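Local coordinates for protein Niban 2 (Homo sapiens, PDB 7CTP) that is thought to help suppress apoptosis and may promote melanoma cell invasion in vitro, at residues L58-K61 / V62-E66; K477-D480 / Y481-S485; K488-F491 / R492-L495; V540-T543 / V544-D547. All blocks are in the same frame, centred on the assembly; numbering follows the deposited sequence.

Contact 1: residues L58-K61 / V62-E66; sequences LWRK and VPLDE
The guanidinium of Arg60 has a methyl over one face and a water at its edge. CD2 of Leu64 supplies the methyl, 3.4 Å above the plane and displaced toward the rim, so that NH1 lies closer beneath it than CZ does. Water 1 sits in the guanidinium plane, where it accepts a hydrogen bond from Arg60 NH1 at 3.0 Å. The same water donates to Val62 O at 2.7 Å and so joins the tip of the arginine to the backbone that follows it.

That carbonyl also presses on the start of the side chain, with Arg60 CG only 3.0 Å from Val62 O. With CG anti to the backbone N (chi1 -176°), the chain heads toward the residues that follow, and a bend at chi3 (-57°) brings the guanidinium round under Leu64. The two side chains cross at about a right angle, flat group against branched tip.

This extended linker runs from helix 10-48 to strand 70-77, the first strand of the PH-domain sheet. Arg60 NH2 forms a salt bridge with Asp441 on helix 422-455, while Leu64 also rests on Ser392, Arg393 and Tyr396. Cutting Arg60 back to an alanine would probably leave Asp441 without this positive partner and Leu64 CD2 without the flat surface below it.

NH1 is thus spent on the in-plane water and NH2 on the carboxylate of Asp441, while one flat face is packed by a leucine methyl. Charge pairing and van der Waals packing hold the linker to the helices.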
loop_
_atom_site.group_PDB
_atom_site.type_symbol
_atom_site.label_atom_id
_atom_site.label_comp_id
_atom_site.label_asym_id
_atom_site.label_seq_id
_atom_site.Cartn_x
_atom_site.Cartn_y
_atom_site.Cartn_z
ATOM N N LEU A 58 -11.330 -2.660 -20.158
ATOM C CA LEU A 58 -12.352 -1.941 -19.419
ATOM C C LEU A 58 -12.130 -2.140 -17.926
ATOM O O LEU A 58 -11.523 -3.125 -17.498
ATOM C CB LEU A 58 -13.743 -2.429 -19.810
ATOM C CG LEU A 58 -14.048 -2.371 -21.304
ATOM C CD1 LEU A 58 -15.458 -2.847 -21.555
ATOM C CD2 LEU A 58 -13.843 -0.957 -21.831
ATOM N N TRP A 59 -12.616 -1.187 -17.137
ATOM C CA TRP A 59 -12.529 -1.241 -15.684
ATOM C C TRP A 59 -13.935 -1.363 -15.106
ATOM O O TRP A 59 -14.848 -0.643 -15.523
ATOM C CB TRP A 59 -11.827 0.001 -15.119
ATOM C CG TRP A 59 -10.428 0.258 -15.661
ATOM C CD1 TRP A 59 -9.683 -0.571 -16.458
ATOM C CD2 TRP A 59 -9.614 1.420 -15.426
ATOM N NE1 TRP A 59 -8.462 0.005 -16.735
ATOM C CE2 TRP A 59 -8.395 1.226 -16.113
ATOM C CE3 TRP A 59 -9.798 2.606 -14.703
ATOM C CZ2 TRP A 59 -7.367 2.174 -16.099
ATOM C CZ3 TRP A 59 -8.775 3.546 -14.692
ATOM C CH2 TRP A 59 -7.575 3.323 -15.385
ATOM N N ARG A 60 -14.100 -2.287 -14.165
ATOM C CA ARG A 60 -15.377 -2.502 -13.498
ATOM C C ARG A 60 -15.822 -1.224 -12.796
ATOM O O ARG A 60 -15.026 -0.561 -12.128
ATOM C CB ARG A 60 -15.214 -3.656 -12.510
ATOM C CG ARG A 60 -16.441 -4.103 -11.790
ATOM C CD ARG A 60 -16.046 -5.107 -10.709
ATOM N NE ARG A 60 -15.328 -6.252 -11.275
ATOM C CZ ARG A 60 -15.905 -7.217 -11.984
ATOM N NH1 ARG A 60 -17.215 -7.194 -12.201
ATOM N NH2 ARG A 60 -15.174 -8.216 -12.473
ATOM N N LYS A 61 -17.093 -0.857 -12.973
ATOM C CA LYS A 61 -17.593 0.417 -12.466
ATOM C C LYS A 61 -18.366 0.286 -11.159
ATOM O O LYS A 61 -18.392 1.235 -10.368
ATOM C CB LYS A 61 -18.470 1.087 -13.532
ATOM C CG LYS A 61 -17.720 1.357 -14.842
ATOM C CD LYS A 61 -18.476 2.305 -15.766
ATOM C CE LYS A 61 -17.526 3.170 -16.588
ATOM N NZ LYS A 61 -16.111 2.720 -16.490
ATOM N N VAL A 62 -18.988 -0.861 -10.914
ATOM C CA VAL A 62 -19.685 -1.145 -9.663
ATOM C C VAL A 62 -18.965 -2.329 -9.032
ATOM O O VAL A 62 -18.521 -3.224 -9.765
ATOM C CB VAL A 62 -21.171 -1.457 -9.913
ATOM C CG1 VAL A 62 -21.308 -2.491 -11.027
ATOM C CG2 VAL A 62 -21.848 -1.971 -8.645
ATOM N N PRO A 63 -18.811 -2.387 -7.705
ATOM C CA PRO A 63 -18.171 -3.558 -7.099
ATOM C C PRO A 63 -18.964 -4.827 -7.367
ATOM O O PRO A 63 -20.163 -4.804 -7.656
ATOM C CB PRO A 63 -18.153 -3.226 -5.599
ATOM C CG PRO A 63 -18.236 -1.749 -5.540
ATOM C CD PRO A 63 -19.099 -1.346 -6.700
ATOM N N LEU A 64 -18.263 -5.952 -7.279
ATOM C CA LEU A 64 -18.941 -7.235 -7.306
ATOM C C LEU A 64 -19.955 -7.295 -6.176
ATOM O O LEU A 64 -19.806 -6.629 -5.146
ATOM C CB LEU A 64 -17.928 -8.371 -7.167
ATOM C CG LEU A 64 -16.974 -8.520 -8.348
ATOM C CD1 LEU A 64 -15.681 -9.232 -7.916
ATOM C CD2 LEU A 64 -17.656 -9.271 -9.496
ATOM N N ASP A 65 -21.008 -8.081 -6.382
ATOM C CA ASP A 65 -21.937 -8.366 -5.293
ATOM C C ASP A 65 -21.158 -8.858 -4.082
ATOM O O ASP A 65 -20.195 -9.619 -4.214
ATOM C CB ASP A 65 -22.965 -9.416 -5.717
ATOM C CG ASP A 65 -23.977 -8.875 -6.706
ATOM O OD1 ASP A 65 -24.011 -7.646 -6.920
ATOM O OD2 ASP A 65 -24.741 -9.691 -7.260
ATOM N N GLU A 66 -21.548 -8.383 -2.905
ATOM C CA GLU A 66 -20.804 -8.686 -1.689
ATOM C C GLU A 66 -21.009 -10.146 -1.314
ATOM O O GLU A 66 -22.150 -10.603 -1.180
ATOM C CB GLU A 66 -21.244 -7.763 -0.555
ATOM C CG GLU A 66 -20.997 -6.291 -0.848
ATOM C CD GLU A 66 -21.414 -5.376 0.288
ATOM O OE1 GLU A 66 -22.017 -5.870 1.263
ATOM O OE2 GLU A 66 -21.138 -4.160 0.196
HETATM O O HOH W 1 -19.329 -5.315 -11.287
#

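Contact 2: residues K477-D480 / Y481-S485; sequences KKYD and YDSSS
A stretch of about two and a half turns of the long alpha-helix 464-511 is held here by successive i to i+4 bonds between residues 477-480 and 481-485. Tyr481 N donates to Lys477 O at 3.2 Å and Asp482 N to Lys478 O at 3.0 Å. The shortest of the series runs from Ser483 N to Tyr479 O at 2.8 Å, whereas the bond from Ser484 N to Asp480 O is weak.

Around this backbone the side chains fan out to different neighbours. In Asp482 CG stays beside its own N (chi1 -81°) and lies 3.6 Å from Lys478 O. Its carboxylate accepts the backbone N-H groups of two consecutive residues, OD1 that of Gln56 and OD2 that of Leu57, and so grips the linker that leads toward the PH domain. A fork of this kind fixes the rotation of the carboxylate and would suit its negative charge.

Asp480 leans another way: OD1 forms a salt bridge with Arg361 of helix 342-378 and also lies at the edge of the Tyr479 ring, in its plane. Tyr479 has its CG anti to the backbone N (chi1 179°), which sends the ring between helices 342-378 and 422-455, where its hydroxyl is hydrogen-bonded to Phe357 O. The turns thus meet the linker and both of these helices.

Ser483, small and buried, fits beside the tyrosine one turn on and lies against Phe357. Its OG is hydrogen-bonded to Arg487 NE, and its CB approaches Tyr479 CE1 obliquely at 4.0 Å.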
loop_
_atom_site.group_PDB
_atom_site.type_symbol
_atom_site.label_atom_id
_atom_site.label_comp_id
_atom_site.label_asym_id
_atom_site.label_seq_id
_atom_site.Cartn_x
_atom_site.Cartn_y
_atom_site.Cartn_z
ATOM N N LYS A 477 -5.128 -9.470 -26.326
ATOM C CA LYS A 477 -4.343 -8.396 -26.940
ATOM C C LYS A 477 -4.473 -7.101 -26.145
ATOM O O LYS A 477 -3.482 -6.383 -25.958
ATOM C CB LYS A 477 -4.745 -8.185 -28.406
ATOM C CG LYS A 477 -4.570 -9.441 -29.251
ATOM C CD LYS A 477 -4.159 -9.207 -30.699
ATOM C CE LYS A 477 -4.039 -10.543 -31.450
ATOM N NZ LYS A 477 -5.360 -11.185 -31.759
ATOM N N LYS A 478 -5.675 -6.801 -25.642
ATOM C CA LYS A 478 -5.820 -5.648 -24.755
ATOM C C LYS A 478 -5.010 -5.846 -23.480
ATOM O O LYS A 478 -4.374 -4.905 -22.986
ATOM C CB LYS A 478 -7.293 -5.403 -24.422
ATOM C CG LYS A 478 -8.177 -5.098 -25.642
ATOM C CD LYS A 478 -9.648 -5.040 -25.249
ATOM C CE LYS A 478 -10.552 -4.878 -26.473
ATOM N NZ LYS A 478 -10.384 -3.548 -27.122
ATOM N N TYR A 479 -5.014 -7.068 -22.939
ATOM C CA TYR A 479 -4.241 -7.342 -21.731
ATOM C C TYR A 479 -2.754 -7.093 -21.956
ATOM O O TYR A 479 -2.080 -6.475 -21.120
ATOM C CB TYR A 479 -4.469 -8.779 -21.261
ATOM C CG TYR A 479 -3.661 -9.106 -20.025
ATOM C CD1 TYR A 479 -2.352 -9.578 -20.117
ATOM C CD2 TYR A 479 -4.196 -8.900 -18.758
ATOM C CE1 TYR A 479 -1.609 -9.850 -18.971
ATOM C CE2 TYR A 479 -3.463 -9.171 -17.615
ATOM C CZ TYR A 479 -2.175 -9.642 -17.731
ATOM O OH TYR A 479 -1.461 -9.902 -16.584
ATOM N N ASP A 480 -2.213 -7.599 -23.069
ATOM C CA ASP A 480 -0.779 -7.485 -23.312
ATOM C C ASP A 480 -0.359 -6.030 -23.455
ATOM O O ASP A 480 0.725 -5.637 -22.998
ATOM C CB ASP A 480 -0.389 -8.280 -24.558
ATOM C CG ASP A 480 -0.505 -9.769 -24.357
ATOM O OD1 ASP A 480 -0.486 -10.212 -23.186
ATOM O OD2 ASP A 480 -0.626 -10.497 -25.370
ATOM N N TYR A 481 -1.206 -5.211 -24.082
ATOM C CA TYR A 481 -0.919 -3.786 -24.185
ATOM C C TYR A 481 -0.928 -3.125 -22.812
ATOM O O TYR A 481 0.010 -2.405 -22.450
ATOM C CB TYR A 481 -1.932 -3.117 -25.115
ATOM C CG TYR A 481 -1.624 -1.666 -25.447
ATOM C CD1 TYR A 481 -1.960 -0.637 -24.571
ATOM C CD2 TYR A 481 -1.012 -1.324 -26.647
ATOM C CE1 TYR A 481 -1.698 0.682 -24.879
ATOM C CE2 TYR A 481 -0.742 -0.004 -26.961
ATOM C CZ TYR A 481 -1.088 0.994 -26.074
ATOM O OH TYR A 481 -0.825 2.316 -26.379
ATOM N N ASP A 482 -1.981 -3.369 -22.029
ATOM C CA ASP A 482 -2.109 -2.715 -20.729
ATOM C C ASP A 482 -1.033 -3.185 -19.762
ATOM O O ASP A 482 -0.533 -2.398 -18.952
ATOM C CB ASP A 482 -3.486 -2.982 -20.138
ATOM C CG ASP A 482 -4.549 -2.081 -20.710
ATOM O OD1 ASP A 482 -4.224 -1.237 -21.572
ATOM O OD2 ASP A 482 -5.707 -2.230 -20.284
ATOM N N SER A 483 -0.675 -4.468 -19.829
ATOM C CA SER A 483 0.368 -5.002 -18.956
ATOM C C SER A 483 1.683 -4.260 -19.162
ATOM O O SER A 483 2.385 -3.929 -18.198
ATOM C CB SER A 483 0.540 -6.502 -19.206
ATOM O OG SER A 483 1.789 -6.969 -18.720
ATOM N N SER A 484 2.034 -3.993 -20.421
ATOM C CA SER A 484 3.266 -3.267 -20.708
ATOM C C SER A 484 3.172 -1.816 -20.245
ATOM O O SER A 484 4.142 -1.265 -19.710
ATOM C CB SER A 484 3.582 -3.343 -22.201
ATOM O OG SER A 484 4.527 -2.349 -22.556
ATOM N N SER A 485 2.011 -1.184 -20.444
ATOM C CA SER A 485 1.802 0.174 -19.947
ATOM C C SER A 485 1.948 0.224 -18.433
ATOM O O SER A 485 2.673 1.069 -17.893
ATOM C CB SER A 485 0.420 0.683 -20.357
ATOM O OG SER A 485 0.343 0.837 -21.763
#

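Contact 3: residues K488-F491 / R492-L495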
loop_
_atom_site.group_PDB
_atom_site.type_symbol
_atom_site.label_atom_id
_atom_site.label_comp_id
_atom_site.label_asym_id
_atom_site.label_seq_id
_atom_site.Cartn_x
_atom_site.Cartn_y
_atom_site.Cartn_z
ATOM N N LYS A 488 5.630 -0.517 -17.252
ATOM C CA LYS A 488 6.580 0.571 -17.484
ATOM C C LYS A 488 6.397 1.689 -16.468
ATOM O O LYS A 488 7.378 2.243 -15.955
ATOM C CB LYS A 488 6.457 1.140 -18.894
ATOM C CG LYS A 488 7.570 2.185 -19.151
ATOM C CD LYS A 488 7.137 3.348 -20.043
ATOM C CE LYS A 488 7.977 4.604 -19.780
ATOM N NZ LYS A 488 9.379 4.505 -20.295
ATOM N N ARG A 489 5.142 2.048 -16.190
ATOM C CA ARG A 489 4.852 3.072 -15.189
ATOM C C ARG A 489 5.333 2.637 -13.812
ATOM O O ARG A 489 5.882 3.442 -13.046
ATOM C CB ARG A 489 3.353 3.366 -15.166
ATOM C CG ARG A 489 2.924 4.539 -14.276
ATOM C CD ARG A 489 1.394 4.600 -14.193
ATOM N NE ARG A 489 0.764 4.136 -15.432
ATOM C CZ ARG A 489 -0.349 3.403 -15.493
ATOM N NH1 ARG A 489 -0.979 3.035 -14.382
ATOM N NH2 ARG A 489 -0.834 3.039 -16.674
ATOM N N PHE A 490 5.142 1.357 -13.492
ATOM C CA PHE A 490 5.540 0.832 -12.193
ATOM C C PHE A 490 7.054 0.857 -12.035
ATOM O O PHE A 490 7.574 1.259 -10.987
ATOM C CB PHE A 490 4.989 -0.584 -12.036
ATOM C CG PHE A 490 5.480 -1.314 -10.816
ATOM C CD1 PHE A 490 5.115 -0.902 -9.541
ATOM C CD2 PHE A 490 6.297 -2.422 -10.948
ATOM C CE1 PHE A 490 5.569 -1.591 -8.421
ATOM C CE2 PHE A 490 6.748 -3.112 -9.834
ATOM C CZ PHE A 490 6.383 -2.690 -8.569
ATOM N N PHE A 491 7.782 0.447 -13.078
ATOM C CA PHE A 491 9.241 0.445 -13.007
ATOM C C PHE A 491 9.787 1.863 -12.898
ATOM O O PHE A 491 10.743 2.111 -12.155
ATOM C CB PHE A 491 9.843 -0.249 -14.230
ATOM C CG PHE A 491 9.428 -1.684 -14.388
ATOM C CD1 PHE A 491 9.161 -2.484 -13.292
ATOM C CD2 PHE A 491 9.305 -2.231 -15.655
ATOM C CE1 PHE A 491 8.778 -3.809 -13.460
ATOM C CE2 PHE A 491 8.928 -3.541 -15.827
ATOM C CZ PHE A 491 8.665 -4.337 -14.736
ATOM N N ARG A 492 9.204 2.798 -13.658
ATOM C CA ARG A 492 9.617 4.195 -13.596
ATOM C C ARG A 492 9.374 4.766 -12.206
ATOM O O ARG A 492 10.259 5.397 -11.618
ATOM C CB ARG A 492 8.862 4.992 -14.666
ATOM C CG ARG A 492 8.847 6.515 -14.507
ATOM C CD ARG A 492 7.584 7.082 -15.166
ATOM N NE ARG A 492 7.563 8.540 -15.237
ATOM C CZ ARG A 492 7.149 9.341 -14.258
ATOM N NH1 ARG A 492 7.164 10.658 -14.424
ATOM N NH2 ARG A 492 6.721 8.828 -13.111
ATOM N N GLU A 493 8.173 4.535 -11.668
ATOM C CA GLU A 493 7.830 4.996 -10.327
ATOM C C GLU A 493 8.790 4.433 -9.287
ATOM O O GLU A 493 9.287 5.171 -8.430
ATOM C CB GLU A 493 6.387 4.613 -9.991
ATOM C CG GLU A 493 6.030 4.843 -8.523
ATOM C CD GLU A 493 4.643 4.354 -8.125
ATOM O OE1 GLU A 493 3.763 5.217 -7.897
ATOM O OE2 GLU A 493 4.443 3.120 -8.005
ATOM N N ALA A 494 9.089 3.131 -9.368
ATOM C CA ALA A 494 9.941 2.491 -8.370
ATOM C C ALA A 494 11.368 3.022 -8.436
ATOM O O ALA A 494 12.003 3.257 -7.402
ATOM C CB ALA A 494 9.923 0.977 -8.548
ATOM N N LEU A 495 11.897 3.202 -9.651
ATOM C CA LEU A 495 13.242 3.749 -9.789
ATOM C C LEU A 495 13.322 5.165 -9.237
ATOM O O LEU A 495 14.320 5.536 -8.609
ATOM C CB LEU A 495 13.670 3.724 -11.251
ATOM C CG LEU A 495 13.990 2.348 -11.825
ATOM C CD1 LEU A 495 14.300 2.480 -13.305
ATOM C CD2 LEU A 495 15.172 1.783 -11.090
#
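Phe490 and Ala494 meet one turn apart in helix 464-511, where Ala494 N donates to Phe490 O at 2.9 Å and the alanine CB lies 3.4 Å from that same oxygen. Equivalent bonds join Arg492 N to Lys488 O, Glu493 N to Arg489 O and Leu495 N to Phe491 O, so all four carbonyls of residues 488-491 are taken up by regular alpha-helical pairing. Leu495 lies close over its partner, CG 3.3 Å from Phe491 O.

The side chains touch one another little. The nearest pair is the carboxylate of Glu493 and the Phe490 ring, OE2 standing obliquely 4.4 Å from CD1. Both chains leave the helix in the same sense, each with CG anti to its own N (chi1 172° for the ring, 170° for the glutamate).

Neighbouring helices make up the next shell. Phe490 packs on Phe428, Arg431 and Ala432 of helix 422-455, Phe491 on Leu346 and Leu349 of helix 342-378, and Ala494 between Leu349 and Phe428. Leu495 turns to Ile548 of helix 532-555.

The turn is therefore amphipathic. Its aromatic and aliphatic groups are buried among three helices, while Lys488 and Arg492 keep their like charges apart, 6.7 Å from NZ to NE. Glu493 has a long, weak ion pair with Arg431, which probably adds modest electrostatic attraction beside a chiefly apolar interface.

Contact 4: residues V540-T543 / V544-D547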
loop_
_atom_site.group_PDB
_atom_site.type_symbol
_atom_site.label_atom_id
_atom_site.label_comp_id
_atom_site.label_asym_id
_atom_site.label_seq_id
_atom_site.Cartn_x
_atom_site.Cartn_y
_atom_site.Cartn_z
ATOM N N VAL A 540 15.296 18.177 -9.042
ATOM C CA VAL A 540 16.113 16.986 -8.807
ATOM C C VAL A 540 15.578 15.802 -9.606
ATOM O O VAL A 540 16.346 15.025 -10.192
ATOM C CB VAL A 540 16.172 16.669 -7.304
ATOM C CG1 VAL A 540 16.900 15.347 -7.074
ATOM C CG2 VAL A 540 16.854 17.803 -6.563
ATOM N N LEU A 541 14.251 15.633 -9.622
ATOM C CA LEU A 541 13.644 14.541 -10.379
ATOM C C LEU A 541 14.071 14.582 -11.837
ATOM O O LEU A 541 14.306 13.535 -12.452
ATOM C CB LEU A 541 12.115 14.599 -10.272
ATOM C CG LEU A 541 11.281 13.546 -11.017
ATOM C CD1 LEU A 541 10.046 13.187 -10.210
ATOM C CD2 LEU A 541 10.864 14.023 -12.409
ATOM N N GLN A 542 14.170 15.783 -12.412
ATOM C CA GLN A 542 14.473 15.882 -13.835
ATOM C C GLN A 542 15.902 15.446 -14.138
ATOM O O GLN A 542 16.194 15.050 -15.271
ATOM C CB GLN A 542 14.222 17.303 -14.334
ATOM C CG GLN A 542 12.743 17.617 -14.556
ATOM C CD GLN A 542 12.065 16.635 -15.492
ATOM O OE1 GLN A 542 12.613 16.274 -16.536
ATOM N NE2 GLN A 542 10.863 16.201 -15.129
ATOM N N THR A 543 16.792 15.471 -13.143
ATOM C CA THR A 543 18.174 15.058 -13.381
ATOM C C THR A 543 18.315 13.545 -13.529
ATOM O O THR A 543 19.272 13.077 -14.157
ATOM C CB THR A 543 19.084 15.550 -12.255
ATOM O OG1 THR A 543 18.799 14.818 -11.054
ATOM C CG2 THR A 543 18.885 17.020 -12.013
ATOM N N VAL A 544 17.400 12.757 -12.961
ATOM C CA VAL A 544 17.443 11.311 -13.177
ATOM C C VAL A 544 16.512 10.848 -14.283
ATOM O O VAL A 544 16.596 9.678 -14.693
ATOM C CB VAL A 544 17.108 10.519 -11.897
ATOM C CG1 VAL A 544 18.196 10.659 -10.887
ATOM C CG2 VAL A 544 15.761 10.948 -11.332
ATOM N N MET A 545 15.641 11.723 -14.789
ATOM C CA MET A 545 14.576 11.285 -15.684
ATOM C C MET A 545 15.129 10.672 -16.965
ATOM O O MET A 545 14.618 9.650 -17.439
ATOM C CB MET A 545 13.655 12.459 -15.999
ATOM C CG MET A 545 12.216 12.051 -16.233
ATOM S SD MET A 545 11.582 10.993 -14.924
ATOM C CE MET A 545 10.325 10.110 -15.824
ATOM N N LYS A 546 16.171 11.278 -17.540
ATOM C CA LYS A 546 16.746 10.744 -18.774
ATOM C C LYS A 546 17.284 9.335 -18.558
ATOM O O LYS A 546 16.923 8.403 -19.287
ATOM C CB LYS A 546 17.849 11.666 -19.298
ATOM C CG LYS A 546 18.576 11.127 -20.537
ATOM C CD LYS A 546 19.503 12.181 -21.126
ATOM C CE LYS A 546 20.556 11.567 -22.041
ATOM N NZ LYS A 546 21.926 11.583 -21.446
ATOM N N ASP A 547 18.126 9.158 -17.533
ATOM C CA ASP A 547 18.690 7.843 -17.245
ATOM C C ASP A 547 17.599 6.808 -16.979
ATOM O O ASP A 547 17.694 5.666 -17.442
ATOM C CB ASP A 547 19.652 7.929 -16.060
ATOM C CG ASP A 547 20.945 8.644 -16.407
ATOM O OD1 ASP A 547 21.512 8.358 -17.487
ATOM O OD2 ASP A 547 21.393 9.498 -15.608
HETATM O O HOH W 2 17.387 13.906 -17.151
#
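Between Val540 and Lys546 the backbone of helix 532-555 departs from regular alpha geometry: Val544 N turns to Leu541 O at 3.2 Å, an i to i+3 bond of the 3-10 kind with a bent N-H...O angle of 139°, and a weak bond from Met545 N to Gln542 O follows. A water bridges Gln542 O and Lys546 N, a pair too far apart to bond directly, donating to Gln542 O at 2.5 Å and accepting from Lys546 N at 2.9 Å.

Thr543 takes up Val540 O, whose i+4 N-H, that of Val544, lies with its N 3.7 Å away. The threonine hydroxyl sits between the backbone N and the carbonyl carbon (chi1 70°), a setting that turns OG1 back along the helix to donate to Val540 O at 2.6 Å, in the carbonyl plane and on a lone pair. Thr543 N binds the same oxygen at 3.0 Å, so two donors of one residue satisfy it. A valine in its place would keep much of the bulk, but Val540 O would probably be left with the backbone N-H as its remaining protein donor in this turn.

Val544 CG2 lies 3.2 Å from Leu541 O, and the side chain packs between Leu496 and Leu503 of helix 464-511 and Val334 of helix 260-337. Thr543 joins it against Val334 and also touches Leu327. On another side of the helix, Leu541 and Met545 run side by side, pointing the same way, with Leu541 reaching Ile500; their apolar contact is between Leu541 CD2 and Met545 SD, 4.0 Å apart.

All four contacts are local and follow one another along the chain, so none closes a long loop, nests in another or crosses it. Contact 1 lies in the linker from helix 10-48 to the PH-domain sheet. Some 400 residues later, contacts 2 and 3 are adjoining regions of helix 464-511, with centres 16 Å apart. Contact 2 brings that helix to within about 5 Å of contact 1, measured between nearest atoms, beside Gln56 and Leu57 of the linker. Contact 4 belongs to the next helix, 532-555, and touches contact 3 directly, Arg492 NE packing 3.2 Å from Met545 CE. The series thus leads from the linker along one long helix to its successor.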